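Local atomic coordinates of adhesion G-protein coupled receptor G6 (Danio rerio, PDB entry 6V55), a protein that probably acts as a cell-surface adhesion receptor in myelination, presenting a large calcium-binding extracellular region and signalling through G proteins. Residues F41-L52 against K103-A114. Numbering follows the deposited sequence.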
ATOM      1  N   PHE A  41     -11.880 -10.700  16.422  1.00 54.37           N
ATOM      2  CA  PHE A  41     -11.818 -10.944  14.989  1.00 47.42           C
ATOM      3  C   PHE A  41     -10.413 -10.637  14.484  1.00 38.25           C
ATOM      4  O   PHE A  41      -9.656  -9.901  15.114  1.00 34.81           O
ATOM      5  CB  PHE A  41     -12.875 -10.106  14.249  1.00 47.35           C
ATOM      6  CG  PHE A  41     -14.291 -10.541  14.529  1.00 50.47           C
ATOM      7  CD1 PHE A  41     -14.999 -10.033  15.616  1.00 53.53           C
ATOM      8  CD2 PHE A  41     -14.915 -11.461  13.699  1.00 52.67           C
ATOM      9  CE1 PHE A  41     -16.302 -10.450  15.874  1.00 56.95           C
ATOM     10  CE2 PHE A  41     -16.207 -11.906  13.948  1.00 54.99           C
ATOM     11  CZ  PHE A  41     -16.909 -11.393  15.032  1.00 57.63           C
ATOM     12  N   ILE A  42     -10.045 -11.255  13.365  1.00 36.41           N
ATOM     13  CA  ILE A  42      -8.829 -10.895  12.646  1.00 35.81           C
ATOM     14  C   ILE A  42      -9.225 -10.435  11.241  1.00 37.19           C
ATOM     15  O   ILE A  42     -10.364 -10.605  10.811  1.00 42.55           O
ATOM     16  CB  ILE A  42      -7.802 -12.047  12.589  1.00 32.16           C
ATOM     17  CG1 ILE A  42      -8.348 -13.242  11.804  1.00 33.96           C
ATOM     18  CG2 ILE A  42      -7.388 -12.472  13.972  1.00 27.12           C
ATOM     19  CD1 ILE A  42      -7.258 -14.205  11.360  1.00 35.29           C
ATOM     20  N   VAL A  43      -8.277  -9.833  10.528  1.00 32.01           N
ATOM     21  CA  VAL A  43      -8.535  -9.297   9.193  1.00 30.88           C
ATOM     22  C   VAL A  43      -7.801 -10.155   8.166  1.00 32.07           C
ATOM     23  O   VAL A  43      -6.597 -10.413   8.301  1.00 39.04           O
ATOM     24  CB  VAL A  43      -8.109  -7.822   9.083  1.00 26.16           C
ATOM     25  CG1 VAL A  43      -8.407  -7.295   7.696  1.00 21.91           C
ATOM     26  CG2 VAL A  43      -8.799  -6.969  10.148  1.00 26.82           C
ATOM     27  N   GLN A  44      -8.529 -10.603   7.148  1.00 26.99           N
ATOM     28  CA  GLN A  44      -7.955 -11.316   6.017  1.00 31.37           C
ATOM     29  C   GLN A  44      -8.095 -10.465   4.765  1.00 32.53           C
ATOM     30  O   GLN A  44      -9.213 -10.087   4.396  1.00 32.48           O
ATOM     31  CB  GLN A  44      -8.671 -12.638   5.814  1.00 37.40           C
ATOM     32  CG  GLN A  44      -7.984 -13.509   4.831  1.00 47.05           C
ATOM     33  CD  GLN A  44      -8.816 -14.700   4.449  1.00 56.91           C
ATOM     34  OE1 GLN A  44     -10.012 -14.582   4.157  1.00 58.49           O
ATOM     35  NE2 GLN A  44      -8.201 -15.874   4.502  1.00 63.66           N
ATOM     36  N   ILE A  45      -6.978 -10.164   4.102  1.00 29.79           N
ATOM     37  CA  ILE A  45      -7.041  -9.468   2.829  1.00 24.59           C
ATOM     38  C   ILE A  45      -6.768 -10.465   1.718  1.00 24.26           C
ATOM     39  O   ILE A  45      -6.190 -11.531   1.919  1.00 22.47           O
ATOM     40  CB  ILE A  45      -6.081  -8.264   2.718  1.00 21.61           C
ATOM     41  CG1 ILE A  45      -4.623  -8.729   2.644  1.00 25.51           C
ATOM     42  CG2 ILE A  45      -6.305  -7.266   3.843  1.00 20.49           C
ATOM     43  CD1 ILE A  45      -3.649  -7.603   2.341  1.00 26.76           C
ATOM     44  N   THR A  46      -7.207 -10.107   0.518  1.00 28.12           N
ATOM     45  CA  THR A  46      -6.959 -10.892  -0.682  1.00 27.91           C
ATOM     46  C   THR A  46      -6.740  -9.892  -1.805  1.00 25.43           C
ATOM     47  O   THR A  46      -7.557  -8.985  -2.003  1.00 26.75           O
ATOM     48  CB  THR A  46      -8.135 -11.842  -0.989  1.00 28.69           C
ATOM     49  OG1 THR A  46      -8.108 -12.968  -0.088  1.00 33.65           O
ATOM     50  CG2 THR A  46      -8.093 -12.348  -2.440  1.00 20.45           C
ATOM     51  N   PHE A  47      -5.618 -10.017  -2.495  1.00 20.39           N
ATOM     52  CA  PHE A  47      -5.375  -9.215  -3.683  1.00 17.68           C
ATOM     53  C   PHE A  47      -6.153  -9.834  -4.834  1.00 20.13           C
ATOM     54  O   PHE A  47      -5.858 -10.951  -5.252  1.00 26.26           O
ATOM     55  CB  PHE A  47      -3.888  -9.176  -4.004  1.00 18.32           C
ATOM     56  CG  PHE A  47      -3.049  -8.416  -2.999  1.00 21.11           C
ATOM     57  CD1 PHE A  47      -2.673  -7.105  -3.257  1.00 22.51           C
ATOM     58  CD2 PHE A  47      -2.619  -9.015  -1.819  1.00 21.31           C
ATOM     59  CE1 PHE A  47      -1.898  -6.398  -2.362  1.00 22.26           C
ATOM     60  CE2 PHE A  47      -1.861  -8.320  -0.902  1.00 20.95           C
ATOM     61  CZ  PHE A  47      -1.495  -7.008  -1.178  1.00 24.52           C
ATOM     62  N   LEU A  48      -7.159  -9.137  -5.341  1.00 18.15           N
ATOM     63  CA  LEU A  48      -7.871  -9.647  -6.498  1.00 17.04           C
ATOM     64  C   LEU A  48      -7.102  -9.413  -7.789  1.00 26.79           C
ATOM     65  O   LEU A  48      -7.357 -10.099  -8.791  1.00 34.69           O
ATOM     66  CB  LEU A  48      -9.251  -8.991  -6.576  1.00 18.64           C
ATOM     67  CG  LEU A  48     -10.035  -9.050  -5.257  1.00 21.36           C
ATOM     68  CD1 LEU A  48     -11.328  -8.206  -5.291  1.00 22.48           C
ATOM     69  CD2 LEU A  48     -10.343 -10.483  -4.924  1.00 23.87           C
ATOM     70  N   ASP A  49      -6.174  -8.462  -7.780  1.00 26.29           N
ATOM     71  CA  ASP A  49      -5.400  -8.007  -8.927  1.00 20.73           C
ATOM     72  C   ASP A  49      -4.277  -7.144  -8.381  1.00 19.08           C
ATOM     73  O   ASP A  49      -4.476  -6.451  -7.384  1.00 20.65           O
ATOM     74  CB  ASP A  49      -6.260  -7.192  -9.894  1.00 16.77           C
ATOM     75  CG  ASP A  49      -5.591  -6.990 -11.227  1.00 19.60           C
ATOM     76  OD1 ASP A  49      -4.577  -7.689 -11.469  1.00 21.49           O
ATOM     77  OD2 ASP A  49      -6.052  -6.125 -12.016  1.00 19.36           O
ATOM     78  N   PHE A  50      -3.102  -7.200  -9.019  1.00 14.55           N
ATOM     79  CA  PHE A  50      -1.915  -6.494  -8.506  1.00 15.82           C
ATOM     80  C   PHE A  50      -0.887  -6.381  -9.621  1.00 21.57           C
ATOM     81  O   PHE A  50      -0.315  -7.408 -10.023  1.00 21.78           O
ATOM     82  CB  PHE A  50      -1.288  -7.232  -7.295  1.00 14.34           C
ATOM     83  CG  PHE A  50      -0.076  -6.541  -6.683  1.00 14.28           C
ATOM     84  CD1 PHE A  50       1.236  -6.849  -7.095  1.00 14.32           C
ATOM     85  CD2 PHE A  50      -0.241  -5.646  -5.636  1.00 14.22           C
ATOM     86  CE1 PHE A  50       2.334  -6.220  -6.533  1.00 14.30           C
ATOM     87  CE2 PHE A  50       0.850  -5.035  -5.053  1.00 14.20           C
ATOM     88  CZ  PHE A  50       2.139  -5.325  -5.503  1.00 14.24           C
ATOM     89  N   GLU A  51      -0.571  -5.152 -10.040  1.00 13.76           N
ATOM     90  CA  GLU A  51       0.581  -4.915 -10.901  1.00 18.40           C
ATOM     91  C   GLU A  51       1.225  -3.592 -10.513  1.00 23.05           C
ATOM     92  O   GLU A  51       0.610  -2.534 -10.674  1.00 27.03           O
ATOM     93  CB  GLU A  51       0.186  -4.903 -12.379  1.00 22.53           C
ATOM     94  CG  GLU A  51       1.361  -4.628 -13.327  1.00 32.70           C
ATOM     95  CD  GLU A  51       0.937  -4.300 -14.774  1.00 43.88           C
ATOM     96  OE1 GLU A  51      -0.163  -3.715 -14.997  1.00 45.15           O
ATOM     97  OE2 GLU A  51       1.730  -4.633 -15.692  1.00 47.63           O
ATOM     98  N   LEU A  52       2.457  -3.649 -10.011  1.00 18.25           N
ATOM     99  CA  LEU A  52       3.226  -2.455  -9.687  1.00 14.43           C
ATOM    100  C   LEU A  52       4.486  -2.414 -10.540  1.00 16.86           C
ATOM    101  O   LEU A  52       4.863  -3.401 -11.177  1.00 24.76           O
ATOM    102  CB  LEU A  52       3.601  -2.426  -8.205  1.00 14.38           C
ATOM    103  CG  LEU A  52       2.805  -1.464  -7.329  1.00 13.72           C
ATOM    104  CD1 LEU A  52       1.359  -1.897  -7.286  1.00 14.36           C
ATOM    105  CD2 LEU A  52       3.377  -1.474  -5.944  1.00 13.93           C
ATOM    106  N   LYS A 103       2.049   1.657 -13.297  1.00 16.91           N
ATOM    107  CA  LYS A 103       1.312   0.503 -13.764  1.00 16.52           C
ATOM    108  C   LYS A 103      -0.106   0.554 -13.196  1.00 17.79           C
ATOM    109  O   LYS A 103      -0.553   1.582 -12.671  1.00 19.66           O
ATOM    110  CB  LYS A 103       2.035  -0.783 -13.374  1.00 16.48           C
ATOM    111  CG  LYS A 103       3.473  -0.852 -13.860  1.00 19.34           C
ATOM    112  CD  LYS A 103       3.597  -0.937 -15.375  1.00 21.61           C
ATOM    113  CE  LYS A 103       5.010  -0.546 -15.800  1.00 24.80           C
ATOM    114  NZ  LYS A 103       5.518  -1.296 -16.978  1.00 25.60           N
ATOM    115  N   LYS A 104      -0.796  -0.584 -13.284  1.00 12.84           N
ATOM    116  CA  LYS A 104      -2.244  -0.625 -13.125  1.00 12.82           C
ATOM    117  C   LYS A 104      -2.662  -0.410 -11.677  1.00 17.97           C
ATOM    118  O   LYS A 104      -3.642   0.293 -11.401  1.00 23.02           O
ATOM    119  CB  LYS A 104      -2.741  -1.967 -13.634  1.00 15.47           C
ATOM    120  CG  LYS A 104      -4.231  -2.108 -13.755  1.00 18.91           C
ATOM    121  CD  LYS A 104      -4.664  -3.538 -13.497  1.00 23.69           C
ATOM    122  CE  LYS A 104      -3.874  -4.564 -14.309  1.00 28.79           C
ATOM    123  NZ  LYS A 104      -4.243  -5.989 -14.008  1.00 28.78           N
ATOM    124  N   GLY A 105      -1.907  -0.968 -10.739  1.00 16.87           N
ATOM    125  CA  GLY A 105      -2.268  -0.857  -9.349  1.00 14.39           C
ATOM    126  C   GLY A 105      -2.848  -2.145  -8.817  1.00 20.75           C
ATOM    127  O   GLY A 105      -2.340  -3.234  -9.127  1.00 19.41           O
ATOM    128  N   PHE A 106      -3.922  -2.042  -8.035  1.00 21.49           N
ATOM    129  CA  PHE A 106      -4.386  -3.211  -7.317  1.00 19.54           C
ATOM    130  C   PHE A 106      -5.827  -3.055  -6.868  1.00 25.28           C
ATOM    131  O   PHE A 106      -6.349  -1.945  -6.741  1.00 28.13           O
ATOM    132  CB  PHE A 106      -3.503  -3.526  -6.107  1.00 17.45           C
ATOM    133  CG  PHE A 106      -3.216  -2.356  -5.211  1.00 13.72           C
ATOM    134  CD1 PHE A 106      -4.038  -2.081  -4.116  1.00 13.79           C
ATOM    135  CD2 PHE A 106      -2.075  -1.576  -5.403  1.00 13.59           C
ATOM    136  CE1 PHE A 106      -3.743  -1.015  -3.246  1.00 13.71           C
ATOM    137  CE2 PHE A 106      -1.775  -0.512  -4.546  1.00 13.52           C
ATOM    138  CZ  PHE A 106      -2.606  -0.235  -3.473  1.00 13.57           C
ATOM    139  N   HIS A 107      -6.439  -4.206  -6.593  1.00 25.30           N
ATOM    140  CA  HIS A 107      -7.795  -4.316  -6.074  1.00 24.12           C
ATOM    141  C   HIS A 107      -7.755  -5.339  -4.952  1.00 26.77           C
ATOM    142  O   HIS A 107      -7.480  -6.517  -5.200  1.00 30.69           O
ATOM    143  CB  HIS A 107      -8.766  -4.753  -7.173  1.00 22.20           C
ATOM    144  CG  HIS A 107     -10.206  -4.745  -6.762  1.00 23.93           C
ATOM    145  ND1 HIS A 107     -11.197  -5.299  -7.540  1.00 24.71           N
ATOM    146  CD2 HIS A 107     -10.825  -4.251  -5.663  1.00 25.65           C
ATOM    147  CE1 HIS A 107     -12.361  -5.163  -6.934  1.00 25.95           C
ATOM    148  NE2 HIS A 107     -12.167  -4.517  -5.798  1.00 25.40           N
ATOM    149  N   ILE A 108      -8.033  -4.891  -3.730  1.00 22.91           N
ATOM    150  CA  ILE A 108      -7.912  -5.698  -2.525  1.00 20.65           C
ATOM    151  C   ILE A 108      -9.293  -5.850  -1.893  1.00 25.16           C
ATOM    152  O   ILE A 108     -10.029  -4.868  -1.749  1.00 27.52           O
ATOM    153  CB  ILE A 108      -6.925  -5.050  -1.541  1.00 23.14           C
ATOM    154  CG1 ILE A 108      -5.524  -4.974  -2.154  1.00 26.74           C
ATOM    155  CG2 ILE A 108      -6.891  -5.768  -0.199  1.00 20.55           C
ATOM    156  CD1 ILE A 108      -4.539  -4.248  -1.246  1.00 29.12           C
ATOM    157  N   SER A 109      -9.655  -7.078  -1.540  1.00 29.50           N
ATOM    158  CA  SER A 109     -10.859  -7.356  -0.769  1.00 31.27           C
ATOM    159  C   SER A 109     -10.470  -7.653   0.671  1.00 30.27           C
ATOM    160  O   SER A 109      -9.557  -8.446   0.914  1.00 29.25           O
ATOM    161  CB  SER A 109     -11.604  -8.551  -1.350  1.00 35.34           C
ATOM    162  OG  SER A 109     -10.879  -9.744  -1.090  1.00 39.65           O
ATOM    163  N   TYR A 110     -11.166  -7.033   1.622  1.00 31.13           N
ATOM    164  CA  TYR A 110     -10.940  -7.307   3.031  1.00 32.77           C
ATOM    165  C   TYR A 110     -12.174  -7.946   3.654  1.00 41.09           C
ATOM    166  O   TYR A 110     -13.302  -7.765   3.190  1.00 47.46           O
ATOM    167  CB  TYR A 110     -10.557  -6.045   3.803  1.00 34.89           C
ATOM    168  CG  TYR A 110     -11.587  -4.935   3.870  1.00 38.00           C
ATOM    169  CD1 TYR A 110     -11.691  -4.007   2.839  1.00 38.18           C
ATOM    170  CD2 TYR A 110     -12.408  -4.776   4.995  1.00 41.03           C
ATOM    171  CE1 TYR A 110     -12.600  -2.972   2.895  1.00 42.39           C
ATOM    172  CE2 TYR A 110     -13.328  -3.730   5.064  1.00 45.31           C
ATOM    173  CZ  TYR A 110     -13.419  -2.832   3.999  1.00 47.52           C
ATOM    174  OH  TYR A 110     -14.320  -1.782   4.026  1.00 52.37           O
ATOM    175  N   LYS A 111     -11.938  -8.683   4.736  1.00 42.62           N
ATOM    176  CA  LYS A 111     -12.926  -9.576   5.323  1.00 43.24           C
ATOM    177  C   LYS A 111     -12.612  -9.711   6.807  1.00 44.27           C
ATOM    178  O   LYS A 111     -11.454  -9.950   7.170  1.00 43.15           O
ATOM    179  CB  LYS A 111     -12.869 -10.938   4.621  1.00 43.13           C
ATOM    180  CG  LYS A 111     -14.123 -11.770   4.654  1.00 47.38           C
ATOM    181  CD  LYS A 111     -13.762 -13.259   4.605  1.00 50.08           C
ATOM    182  CE  LYS A 111     -14.509 -14.013   3.501  1.00 48.48           C
ATOM    183  NZ  LYS A 111     -14.013 -15.417   3.430  1.00 48.62           N
ATOM    184  N   GLN A 112     -13.625  -9.519   7.658  1.00 44.76           N
ATOM    185  CA  GLN A 112     -13.503  -9.772   9.094  1.00 44.31           C
ATOM    186  C   GLN A 112     -13.759 -11.255   9.366  1.00 49.01           C
ATOM    187  O   GLN A 112     -14.845 -11.774   9.073  1.00 52.50           O
ATOM    188  CB  GLN A 112     -14.480  -8.911   9.888  1.00 40.47           C
ATOM    189  CG  GLN A 112     -14.187  -7.434   9.843  1.00 43.40           C
ATOM    190  CD  GLN A 112     -14.953  -6.659  10.914  1.00 49.84           C
ATOM    191  OE1 GLN A 112     -15.624  -7.254  11.764  1.00 53.31           O
ATOM    192  NE2 GLN A 112     -14.837  -5.324  10.889  1.00 49.76           N
ATOM    193  N   VAL A 113     -12.755 -11.932   9.916  1.00 44.84           N
ATOM    194  CA  VAL A 113     -12.791 -13.366  10.164  1.00 42.90           C
ATOM    195  C   VAL A 113     -12.647 -13.576  11.663  1.00 46.54           C
ATOM    196  O   VAL A 113     -11.734 -13.014  12.283  1.00 44.91           O
ATOM    197  CB  VAL A 113     -11.678 -14.102   9.390  1.00 37.73           C
ATOM    198  CG1 VAL A 113     -11.587 -15.587   9.810  1.00 37.91           C
ATOM    199  CG2 VAL A 113     -11.899 -13.977   7.886  1.00 30.12           C
ATOM    200  N   ALA A 114     -13.566 -14.351  12.246  1.00 49.33           N
ATOM    201  CA  ALA A 114     -13.453 -14.704  13.654  1.00 46.66           C
ATOM    202  C   ALA A 114     -12.292 -15.662  13.856  1.00 42.81           C
ATOM    203  O   ALA A 114     -12.016 -16.504  12.996  1.00 39.50           O
ATOM    204  CB  ALA A 114     -14.761 -15.316  14.153  1.00 45.73           C
TER
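Ile42 and Val113 form the first hydrogen-bonded pair of an antiparallel run that illustrates how two strands far apart in sequence are zipped together and how one extra residue is absorbed. Backbone bonds come first: Ile42 N donates to Val113 O at 2.7 Å and Val113 N returns the bond to Ile42 O; Thr46 and Ser109, then Glu51 and Gly105, repeat this reciprocal pattern. Between the last two pairs the register slips by one residue. Two residues, Leu48 and Asp49, share His107 as their partner, and its carbonyl O takes a 2.6 Å bond from Leu48 N and only a weak one from Asp49 N.

Packing over the bulge is by CH-pi contact: Leu48 CD1 sits above the centre of the His107 imidazole, 3.6 Å from its centroid and 11° off the normal, while His107 NE2 bonds to Ser15 OG on the adjoining strand. Charge pairing follows. Lys104 NZ reaches OD2 of Asp49 at 2.7 Å on its syn lone pair, with a weak bond to OD1; a bend at chi3 (-50°), after a less marked one at chi2, brings the amine round to this carboxylate. Replacing Lys104 by alanine removes the amine, which is likely to leave Asp49 without its cationic mate, though OD2 would keep its bond to Tyr21.

The inner face, carrying Phe47, Phe50, Phe106 and Ile108, is apolar: Ile108 CD1 meets Phe47 CE1 at 3.6 Å and Phe106 CB meets Phe50 CD2 at 3.9 Å. That face packs on strands 62-66 and 90-96 of the second sheet, Phe106 meeting Phe95 edge-to-face. Paired across a classic beta bulge, these two central strands of a four-stranded sheet thus form the middle of one layer of the CUB-domain beta-sandwich.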